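Local coordinates for cell division control protein (Pyrococcus abyssi, PDB 6RPP) that is an intein of the HINT fold that probably cuts itself out of an MCM helicase precursor by protein splicing, at residues P48-V53 and K65-I70; N69-R74 and Y148-P153; T94-F99 and K111-E116. The protein carries 2 engineered substitutions. All blocks are in the same frame, centred on the assembly; numbering follows the deposited sequence. Where two conformers were deposited one is given.

Contact 1. Residues P48-V53 and K65-I70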
loop_
_atom_site.group_PDB
_atom_site.type_symbol
_atom_site.label_atom_id
_atom_site.label_comp_id
_atom_site.label_asym_id
_atom_site.label_seq_id
_atom_site.Cartn_x
_atom_site.Cartn_y
_atom_site.Cartn_z
ATOM N N PRO A 48 -1.517 17.031 2.716
ATOM C CA PRO A 48 -1.994 16.554 4.022
ATOM C C PRO A 48 -3.322 15.831 3.889
ATOM O O PRO A 48 -4.183 16.182 3.072
ATOM C CB PRO A 48 -2.146 17.849 4.833
ATOM C CG PRO A 48 -2.218 18.899 3.867
ATOM C CD PRO A 48 -1.487 18.496 2.616
ATOM N N ILE A 49 -3.509 14.821 4.733
ATOM C CA ILE A 49 -4.797 14.159 4.923
ATOM C C ILE A 49 -4.955 13.851 6.396
ATOM O O ILE A 49 -4.007 13.952 7.189
ATOM C CB ILE A 49 -4.956 12.819 4.171
ATOM C CG1 ILE A 49 -3.756 11.940 4.461
ATOM C CG2 ILE A 49 -5.162 12.994 2.735
ATOM C CD1 ILE A 49 -3.934 10.527 3.840
ATOM N N ASP A 50 -6.194 13.463 6.776
ATOM C CA ASP A 50 -6.499 12.996 8.123
ATOM C C ASP A 50 -7.555 11.891 8.039
ATOM O O ASP A 50 -8.753 12.149 8.150
ATOM C CB ASP A 50 -6.976 14.163 9.004
ATOM C CG ASP A 50 -7.233 13.772 10.444
ATOM O OD1 ASP A 50 -6.940 12.634 10.878
ATOM O OD2 ASP A 50 -7.707 14.663 11.200
ATOM N N ILE A 51 -7.122 10.647 7.896
ATOM C CA ILE A 51 -8.062 9.550 7.763
ATOM C C ILE A 51 -7.631 8.423 8.693
ATOM O O ILE A 51 -6.514 8.415 9.209
ATOM C CB ILE A 51 -8.158 9.046 6.304
ATOM C CG1 ILE A 51 -6.839 8.438 5.891
ATOM C CG2 ILE A 51 -8.479 10.199 5.375
ATOM C CD1 ILE A 51 -6.896 7.893 4.497
ATOM N N GLU A 52 -8.560 7.520 8.962
ATOM C CA GLU A 52 -8.332 6.409 9.876
ATOM C C GLU A 52 -8.200 5.145 9.026
ATOM O O GLU A 52 -9.087 4.843 8.222
ATOM C CB GLU A 52 -9.484 6.303 10.872
ATOM C CG GLU A 52 -9.273 5.251 11.918
ATOM C CD GLU A 52 -10.390 5.243 12.932
ATOM O OE1 GLU A 52 -10.098 5.445 14.129
ATOM O OE2 GLU A 52 -11.556 5.059 12.527
ATOM N N VAL A 53 -7.085 4.438 9.175
ATOM C CA VAL A 53 -6.845 3.210 8.417
ATOM C C VAL A 53 -6.704 2.119 9.461
ATOM O O VAL A 53 -6.754 2.414 10.669
ATOM C CB VAL A 53 -5.597 3.312 7.551
ATOM C CG1 VAL A 53 -5.833 4.366 6.433
ATOM C CG2 VAL A 53 -4.396 3.588 8.413
ATOM N N LYS A 65 -6.552 0.504 14.719
ATOM C CA LYS A 65 -6.838 1.691 13.922
ATOM C C LYS A 65 -5.699 2.686 14.089
ATOM O O LYS A 65 -5.123 2.821 15.177
ATOM C CB LYS A 65 -8.168 2.346 14.348
ATOM C CG LYS A 65 -9.401 1.512 14.097
ATOM C CD LYS A 65 -10.665 2.234 14.565
ATOM C CE LYS A 65 -11.894 1.412 14.201
ATOM N NZ LYS A 65 -13.141 1.888 14.867
ATOM N N ALA A 66 -5.360 3.365 13.007
ATOM C CA ALA A 66 -4.248 4.289 13.043
ATOM C C ALA A 66 -4.552 5.410 12.074
ATOM O O ALA A 66 -5.447 5.292 11.234
ATOM C CB ALA A 66 -2.920 3.556 12.701
ATOM N N ARG A 67 -3.892 6.548 12.263
ATOM C CA ARG A 67 -4.143 7.695 11.390
ATOM C C ARG A 67 -3.097 7.784 10.270
ATOM O O ARG A 67 -1.905 7.532 10.488
ATOM C CB ARG A 67 -4.173 8.991 12.215
ATOM C CG ARG A 67 -5.490 9.162 13.042
ATOM C CD ARG A 67 -6.681 9.705 12.184
ATOM N NE ARG A 67 -7.996 9.585 12.834
ATOM C CZ ARG A 67 -9.143 10.092 12.361
ATOM N NH1 ARG A 67 -9.177 10.775 11.211
ATOM N NH2 ARG A 67 -10.274 9.914 13.042
ATOM N N ALA A 68 -3.550 8.081 9.046
ATOM C CA ALA A 68 -2.652 8.412 7.952
ATOM C C ALA A 68 -2.674 9.914 7.747
ATOM O O ALA A 68 -3.739 10.528 7.849
ATOM C CB ALA A 68 -3.085 7.706 6.657
ATOM N N ASN A 69 -1.492 10.534 7.554
ATOM C CA ASN A 69 -1.461 12.003 7.545
ATOM C C ASN A 69 -0.834 12.643 6.306
ATOM O O ASN A 69 -0.870 13.881 6.192
ATOM C CB ASN A 69 -0.773 12.530 8.833
ATOM C CG ASN A 69 0.704 12.109 8.961
ATOM O OD1 ASN A 69 1.145 11.228 8.297
ATOM N ND2 ASN A 69 1.452 12.796 9.825
ATOM N N ILE A 70 -0.289 11.862 5.371
ATOM C CA ILE A 70 0.179 12.411 4.094
ATOM C C ILE A 70 -0.268 11.488 2.959
ATOM O O ILE A 70 -0.186 10.255 3.061
ATOM C CB ILE A 70 1.721 12.560 4.055
ATOM C CG1 ILE A 70 2.254 13.475 5.160
ATOM C CG2 ILE A 70 2.189 13.005 2.663
ATOM C CD1 ILE A 70 2.113 14.922 4.848
HETATM O O HOH W 1 -3.987 12.180 10.595
HETATM O O HOH W 2 -13.220 4.464 14.290
#

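Contact 2. Residues N69-R74 and Y148-P153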
loop_
_atom_site.group_PDB
_atom_site.type_symbol
_atom_site.label_atom_id
_atom_site.label_comp_id
_atom_site.label_asym_id
_atom_site.label_seq_id
_atom_site.Cartn_x
_atom_site.Cartn_y
_atom_site.Cartn_z
ATOM N N ASN A 69 -1.492 10.534 7.554
ATOM C CA ASN A 69 -1.461 12.003 7.545
ATOM C C ASN A 69 -0.834 12.643 6.306
ATOM O O ASN A 69 -0.870 13.881 6.192
ATOM C CB ASN A 69 -0.773 12.530 8.833
ATOM C CG ASN A 69 0.704 12.109 8.961
ATOM O OD1 ASN A 69 1.145 11.228 8.297
ATOM N ND2 ASN A 69 1.452 12.796 9.825
ATOM N N ILE A 70 -0.289 11.862 5.371
ATOM C CA ILE A 70 0.179 12.411 4.094
ATOM C C ILE A 70 -0.268 11.488 2.959
ATOM O O ILE A 70 -0.186 10.255 3.061
ATOM C CB ILE A 70 1.721 12.560 4.055
ATOM C CG1 ILE A 70 2.254 13.475 5.160
ATOM C CG2 ILE A 70 2.189 13.005 2.663
ATOM C CD1 ILE A 70 2.113 14.922 4.848
ATOM N N ALA A 71 -0.754 12.117 1.888
ATOM C CA ALA A 71 -1.157 11.469 0.647
ATOM C C ALA A 71 -0.097 11.757 -0.418
ATOM O O ALA A 71 0.327 12.911 -0.590
ATOM C CB ALA A 71 -2.500 11.996 0.174
ATOM N N TRP A 72 0.317 10.708 -1.137
ATOM C CA TRP A 72 1.377 10.765 -2.126
ATOM C C TRP A 72 0.868 10.384 -3.503
ATOM O O TRP A 72 0.199 9.369 -3.647
ATOM C CB TRP A 72 2.493 9.778 -1.767
ATOM C CG TRP A 72 3.371 10.252 -0.752
ATOM C CD1 TRP A 72 3.367 9.911 0.594
ATOM C CD2 TRP A 72 4.424 11.193 -0.921
ATOM N NE1 TRP A 72 4.360 10.602 1.241
ATOM C CE2 TRP A 72 5.030 11.378 0.339
ATOM C CE3 TRP A 72 4.932 11.878 -2.021
ATOM C CZ2 TRP A 72 6.112 12.225 0.517
ATOM C CZ3 TRP A 72 6.013 12.714 -1.839
ATOM C CH2 TRP A 72 6.586 12.884 -0.589
ATOM N N LYS A 73 1.208 11.184 -4.505
ATOM C CA LYS A 73 0.896 10.885 -5.902
ATOM C C LYS A 73 2.199 10.947 -6.671
ATOM O O LYS A 73 2.831 11.999 -6.688
ATOM C CB LYS A 73 -0.067 11.927 -6.470
ATOM C CG LYS A 73 -0.312 11.913 -8.013
ATOM C CD LYS A 73 -1.184 13.040 -8.437
ATOM C CE LYS A 73 -1.611 12.996 -9.980
ATOM N NZ LYS A 73 -2.627 13.951 -10.208
ATOM N N ARG A 74 2.582 9.862 -7.343
ATOM C CA ARG A 74 3.880 9.812 -7.986
ATOM C C ARG A 74 3.735 9.313 -9.415
ATOM O O ARG A 74 2.829 8.544 -9.735
ATOM C CB ARG A 74 4.897 8.913 -7.223
ATOM C CG ARG A 74 5.195 9.407 -5.795
ATOM C CD ARG A 74 6.564 8.920 -5.309
ATOM N NE ARG A 74 6.634 8.832 -3.847
ATOM C CZ ARG A 74 7.340 9.656 -3.083
ATOM N NH1 ARG A 74 8.054 10.624 -3.639
ATOM N NH2 ARG A 74 7.340 9.507 -1.764
ATOM N N TYR A 148 0.263 5.599 -6.116
ATOM C CA TYR A 148 -0.244 6.291 -4.919
ATOM C C TYR A 148 0.288 5.662 -3.640
ATOM O O TYR A 148 0.551 4.466 -3.564
ATOM C CB TYR A 148 -1.756 6.214 -4.907
ATOM C CG TYR A 148 -2.356 6.936 -6.109
ATOM C CD1 TYR A 148 -2.543 8.294 -6.058
ATOM C CD2 TYR A 148 -2.671 6.251 -7.307
ATOM C CE1 TYR A 148 -3.049 8.958 -7.135
ATOM C CE2 TYR A 148 -3.201 6.927 -8.418
ATOM C CZ TYR A 148 -3.369 8.290 -8.298
ATOM O OH TYR A 148 -3.871 8.937 -9.410
ATOM N N ASP A 149 0.347 6.456 -2.585
ATOM C CA ASP A 149 0.775 5.901 -1.305
ATOM C C ASP A 149 0.204 6.788 -0.213
ATOM O O ASP A 149 -0.274 7.888 -0.478
ATOM C CB ASP A 149 2.303 5.861 -1.228
ATOM C CG ASP A 149 2.829 5.053 -0.056
ATOM O OD1 ASP A 149 2.095 4.134 0.395
ATOM O OD2 ASP A 149 3.964 5.380 0.359
ATOM N N LEU A 150 0.270 6.291 1.026
ATOM C CA LEU A 150 -0.137 7.049 2.196
ATOM C C LEU A 150 0.976 6.951 3.218
ATOM O O LEU A 150 1.729 5.982 3.225
ATOM C CB LEU A 150 -1.403 6.518 2.853
ATOM C CG LEU A 150 -2.601 6.470 1.919
ATOM C CD1 LEU A 150 -3.640 5.616 2.620
ATOM C CD2 LEU A 150 -3.091 7.835 1.643
ATOM N N GLN A 151 1.092 7.946 4.081
ATOM C CA GLN A 151 1.997 7.857 5.222
ATOM C C GLN A 151 1.229 7.510 6.485
ATOM O O GLN A 151 0.239 8.166 6.805
ATOM C CB GLN A 151 2.776 9.144 5.434
ATOM C CG GLN A 151 3.640 9.063 6.697
ATOM C CD GLN A 151 4.480 10.280 6.927
ATOM O OE1 GLN A 151 5.586 10.389 6.397
ATOM N NE2 GLN A 151 3.953 11.227 7.704
ATOM N N VAL A 152 1.697 6.494 7.221
ATOM C CA VAL A 152 1.045 6.079 8.463
ATOM C C VAL A 152 2.071 6.104 9.583
ATOM O O VAL A 152 2.843 5.146 9.753
ATOM C CB VAL A 152 0.408 4.685 8.367
ATOM C CG1 VAL A 152 -0.340 4.363 9.687
ATOM C CG2 VAL A 152 -0.604 4.635 7.163
ATOM N N PRO A 153 2.091 7.145 10.400
ATOM C CA PRO A 153 3.132 7.247 11.416
ATOM C C PRO A 153 3.101 6.071 12.356
ATOM O O PRO A 153 2.035 5.648 12.806
ATOM C CB PRO A 153 2.793 8.546 12.155
ATOM C CG PRO A 153 2.177 9.369 11.023
ATOM C CD PRO A 153 1.350 8.405 10.238
HETATM O O HOH W 3 5.566 10.716 3.807
HETATM O O HOH W 4 5.750 6.515 -1.486
#

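Contact 3. Residues T94-F99 and K111-E116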
loop_
_atom_site.group_PDB
_atom_site.type_symbol
_atom_site.label_atom_id
_atom_site.label_comp_id
_atom_site.label_asym_id
_atom_site.label_seq_id
_atom_site.Cartn_x
_atom_site.Cartn_y
_atom_site.Cartn_z
ATOM N N THR A 94 4.314 -0.902 -7.547
ATOM C CA THR A 94 5.559 -0.657 -8.249
ATOM C C THR A 94 6.580 -1.767 -7.946
ATOM O O THR A 94 6.506 -2.470 -6.928
ATOM C CB THR A 94 6.154 0.689 -7.852
ATOM O OG1 THR A 94 6.464 0.646 -6.452
ATOM C CG2 THR A 94 5.164 1.826 -8.102
ATOM N N PRO A 95 7.560 -1.949 -8.823
ATOM C CA PRO A 95 8.485 -3.070 -8.617
ATOM C C PRO A 95 9.303 -2.966 -7.339
ATOM O O PRO A 95 9.694 -4.001 -6.788
ATOM C CB PRO A 95 9.385 -3.014 -9.864
ATOM C CG PRO A 95 8.463 -2.377 -10.915
ATOM C CD PRO A 95 7.703 -1.330 -10.163
ATOM N N THR A 96 9.587 -1.756 -6.840
ATOM C CA THR A 96 10.347 -1.634 -5.594
ATOM C C THR A 96 9.473 -1.518 -4.361
ATOM O O THR A 96 10.027 -1.400 -3.267
ATOM C CB THR A 96 11.313 -0.425 -5.627
ATOM O OG1 THR A 96 10.596 0.812 -5.792
ATOM C CG2 THR A 96 12.300 -0.571 -6.751
ATOM N N HIS A 97 8.151 -1.618 -4.500
ATOM C CA HIS A 97 7.283 -1.553 -3.336
ATOM C C HIS A 97 7.582 -2.722 -2.405
ATOM O O HIS A 97 7.532 -3.881 -2.855
ATOM C CB HIS A 97 5.839 -1.613 -3.814
ATOM C CG HIS A 97 4.841 -1.600 -2.712
ATOM N ND1 HIS A 97 4.339 -0.434 -2.184
ATOM C CD2 HIS A 97 4.233 -2.617 -2.057
ATOM C CE1 HIS A 97 3.530 -0.727 -1.182
ATOM N NE2 HIS A 97 3.400 -2.044 -1.119
ATOM N N PRO A 98 7.841 -2.484 -1.111
ATOM C CA PRO A 98 8.202 -3.593 -0.226
ATOM C C PRO A 98 6.991 -4.227 0.435
ATOM O O PRO A 98 5.985 -3.578 0.708
ATOM C CB PRO A 98 9.114 -2.933 0.816
ATOM C CG PRO A 98 8.661 -1.533 0.868
ATOM C CD PRO A 98 8.147 -1.173 -0.515
ATOM N N PHE A 99 7.138 -5.528 0.722
ATOM C CA PHE A 99 6.178 -6.334 1.448
ATOM C C PHE A 99 6.850 -6.867 2.696
ATOM O O PHE A 99 8.045 -7.101 2.702
ATOM C CB PHE A 99 5.679 -7.530 0.605
ATOM C CG PHE A 99 4.752 -7.132 -0.477
ATOM C CD1 PHE A 99 5.270 -6.645 -1.672
ATOM C CD2 PHE A 99 3.411 -7.310 -0.365
ATOM C CE1 PHE A 99 4.415 -6.262 -2.723
ATOM C CE2 PHE A 99 2.535 -6.915 -1.384
ATOM C CZ PHE A 99 3.023 -6.419 -2.577
ATOM N N LYS A 111 11.218 -6.317 -1.658
ATOM C CA LYS A 111 10.637 -5.604 -2.787
ATOM C C LYS A 111 9.783 -6.548 -3.632
ATOM O O LYS A 111 10.083 -7.743 -3.786
ATOM C CB LYS A 111 11.737 -4.982 -3.665
ATOM C CG LYS A 111 12.520 -3.848 -3.015
ATOM C CD LYS A 111 13.673 -3.421 -3.928
ATOM C CE LYS A 111 14.665 -2.496 -3.237
ATOM N NZ LYS A 111 14.333 -1.061 -3.481
ATOM N N ALA A 112 8.724 -5.983 -4.227
ATOM C CA ALA A 112 7.821 -6.791 -5.055
ATOM C C ALA A 112 8.592 -7.597 -6.103
ATOM O O ALA A 112 8.346 -8.805 -6.308
ATOM C CB ALA A 112 6.795 -5.876 -5.735
ATOM N N ARG A 113 9.563 -6.948 -6.771
ATOM C CA ARG A 113 10.333 -7.598 -7.826
ATOM C C ARG A 113 11.293 -8.656 -7.300
ATOM O O ARG A 113 11.859 -9.406 -8.107
ATOM C CB ARG A 113 11.129 -6.565 -8.623
ATOM C CG ARG A 113 12.258 -5.873 -7.868
ATOM C CD ARG A 113 12.942 -4.848 -8.780
ATOM N NE ARG A 113 13.939 -4.062 -8.052
ATOM C CZ ARG A 113 14.455 -2.920 -8.491
ATOM N NH1 ARG A 113 14.070 -2.422 -9.662
ATOM N NH2 ARG A 113 15.354 -2.278 -7.753
ATOM N N ASP A 114 11.500 -8.725 -5.982
ATOM C CA ASP A 114 12.358 -9.740 -5.359
ATOM C C ASP A 114 11.546 -10.872 -4.722
ATOM O O ASP A 114 12.142 -11.849 -4.248
ATOM C CB ASP A 114 13.238 -9.089 -4.274
ATOM C CG ASP A 114 14.167 -8.004 -4.823
ATOM O OD1 ASP A 114 14.297 -7.897 -6.057
ATOM O OD2 ASP A 114 14.763 -7.252 -4.018
ATOM N N LEU A 115 10.212 -10.763 -4.720
ATOM C CA LEU A 115 9.360 -11.820 -4.168
ATOM C C LEU A 115 9.420 -13.082 -5.001
ATOM O O LEU A 115 9.528 -13.043 -6.237
ATOM C CB LEU A 115 7.902 -11.398 -4.131
ATOM C CG LEU A 115 7.445 -10.329 -3.155
ATOM C CD1 LEU A 115 5.985 -10.037 -3.490
ATOM C CD2 LEU A 115 7.504 -10.847 -1.767
ATOM N N GLU A 116 9.368 -14.200 -4.311
ATOM C CA GLU A 116 9.331 -15.493 -4.964
ATOM C C GLU A 116 8.040 -16.188 -4.567
ATOM O O GLU A 116 7.502 -15.954 -3.484
ATOM C CB GLU A 116 10.536 -16.357 -4.582
ATOM C CG GLU A 116 11.890 -15.668 -4.797
ATOM C CD GLU A 116 12.402 -15.756 -6.234
ATOM O OE1 GLU A 116 12.322 -16.848 -6.846
ATOM O OE2 GLU A 116 12.906 -14.726 -6.743
#

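Contact 1. Residues P48-V53 and K65-I70
Val-53 and Ala-66 exchange two backbone hydrogen bonds, Val-53 N to Ala-66 O at 2.8 Å and Ala-66 N to Val-53 O at 2.9 Å, which fix the antiparallel register of the beta hairpin formed by strands 44-56 and 63-75. Ala-68 N gives a further bond of 3.0 Å to Ile-51 O. Between Ile-51 and Pro-48 the pairing slips by one residue, a beta bulge, and beyond it Ile-49 N meets Asn-69 O from well above the carbonyl plane (69°). Glu-52 and Arg-67 share one face. A bend at chi2 of Arg-67 (-81°) brings the guanidinium back over segment 48-53, with its flat side over Glu-52 CB, while Arg-67 NH1 makes a salt bridge to Asp-50 OD1 at 2.9 Å; carboxylate and guanidinium planes lie 58° apart, and the bond is bent and weak. Glu-52 OE1 lies 3.3 Å from Lys-65 CD, while Glu-52 OE2 and Lys-65 NZ are 4.2 Å apart, beyond a salt bridge; a water lies between them, but its very short approach to OE2 makes that bridge doubtful. With an alanine in place of Glu-52, the Lys-65 methylenes would probably lose the carboxylate packed against them and the ammonium its nearby opposite charge. On the other face Ala-68 CB touches Ile-49, Ile-51 and Val-53, and both isoleucines continue onto helix 21-35. A second water donates to Asp-50 OD1 at 3.0 Å and to Ala-68 O at 3.2 Å.

Contact 2. Residues N69-R74 and Y148-P153
Trp-72 and Asp-149 form the regular centre of this antiparallel pair, Trp-72 N bonding to Asp-149 O at 3.0 Å and Asp-149 N returning to Trp-72 O at 3.1 Å. Both donors are tilted from the carbonyl planes they meet, and the short strand axes run 161° apart. The closely packed face carries Ala-71, Lys-73, Tyr-148 and Leu-150. Here the Lys-73 chain lies alongside the Tyr-148 ring, CG 4.1 Å from CE1, the two pointing the same way; with CG anti to its own N (chi1 169°) and the rest extended, Lys-73 carries its ammonium to Glu-26, which Tyr-148 OH also binds. Ile-21 and Val-25 of the same helix, 21-35, fill in beneath Ala-71, Tyr-148 and Leu-150.

The face of Ile-70, Trp-72, Asp-149 and Gln-151 is wetter. One water accepts from Trp-72 NE1 at 2.8 Å, in the plane of the indole, and donates to Gln-151 OE1; Arg-74 lays its guanidinium across a face of the same indole. The other end of the Gln-151 amide is held by protein: NE2 donates to Asn-69 OD1 at 2.9 Å, nearly in its own amide plane, although the two amides are twisted 41° apart. Pro-153 CD packs against that OD1 at 3.4 Å. Two bonds thus fix the rotation of the Gln-151 amide. Trp-72 and Gln-151 both touch Ala-168, the last residue, and the Tyr-Asp-Leu-Gln-Val-Pro run resembles intein block F, the strand that leads toward the C-terminal splice junction in the HINT fold.

Contact 3. Residues T94-F99 and K111-E116
Ala-112 N donates to His-97 O at 2.8 Å, the shortest polar bond of the contact; the hydrogen is bent off the line (136°) and the donor is tilted out of the carbonyl plane. One residue on, Arg-113 N reaches Pro-95 O at 2.9 Å, straighter at 155° and in the plane of that carbonyl. The two acceptors come from a type I turn, Thr-94 to His-97, closed by its own His-97 N to Thr-94 O bond. The two donors belong to the short 3-10 turn 112-114, which follows directly on strand 106-111. Turn thus meets turn beside the Pro-98 to Lys-111 bridge at one end of the pairing of strands 98-103 and 106-111.

The Thr-Pro-Thr-His sequence of the first turn matches the TxxH motif of intein block B, whose histidine in relatives assists the first step of splicing. Thr-94 OG1 hydrogen-bonds Ala-2 O and Ala-4 N, which places the turn against the N-terminal residues. The His-97 side chain touches Val-5 and Val-165.

Side chains close the rest of the interface. Arg-113 starts between its backbone N and carbonyl carbon (chi1 68°) and then runs extended, so that its guanidinium passes beside Thr-96 with CG2 centred over one face, 3.6 Å from CZ. Thr-96 OG1 turns instead to Ser-1 OG. Lys-111 lays CG against Thr-96 O at 3.5 Å and folds at its last torsion, bringing NZ within 3.8 Å of Thr-96 CB. On the buried side, Phe-99 receives Ala-112 CB at its ring edge, 3.9 Å from CE1, while Leu-115 CD1 sits over a face, 3.9 Å from CD1 of the ring; Val-83 touches both Phe-99 and Leu-115.

Contacts 1 and 2 are consecutive seams of one antiparallel sheet, ordered 44-56, 63-75, 146-151. They share strand 63-75, with Asn-69 and Ile-70 common to both, and their centres lie 9 Å apart; Ile-49 CD1 packs on Leu-150 CD2 at 3.6 Å. Contact 3 lies at the margin of the other, six-stranded sheet, where strands 98-103 and 106-111 meet two turns, its centre 24 Å from contact 1's and 18 Å from contact 2's, without touching either. Along the chain contact 1 closes first, and contact 3 is nested in the long loop that contact 2 closes. Contact 2 therefore returns the late 146-151 strand to the early hairpin, consistent with a HINT fold that gathers both termini.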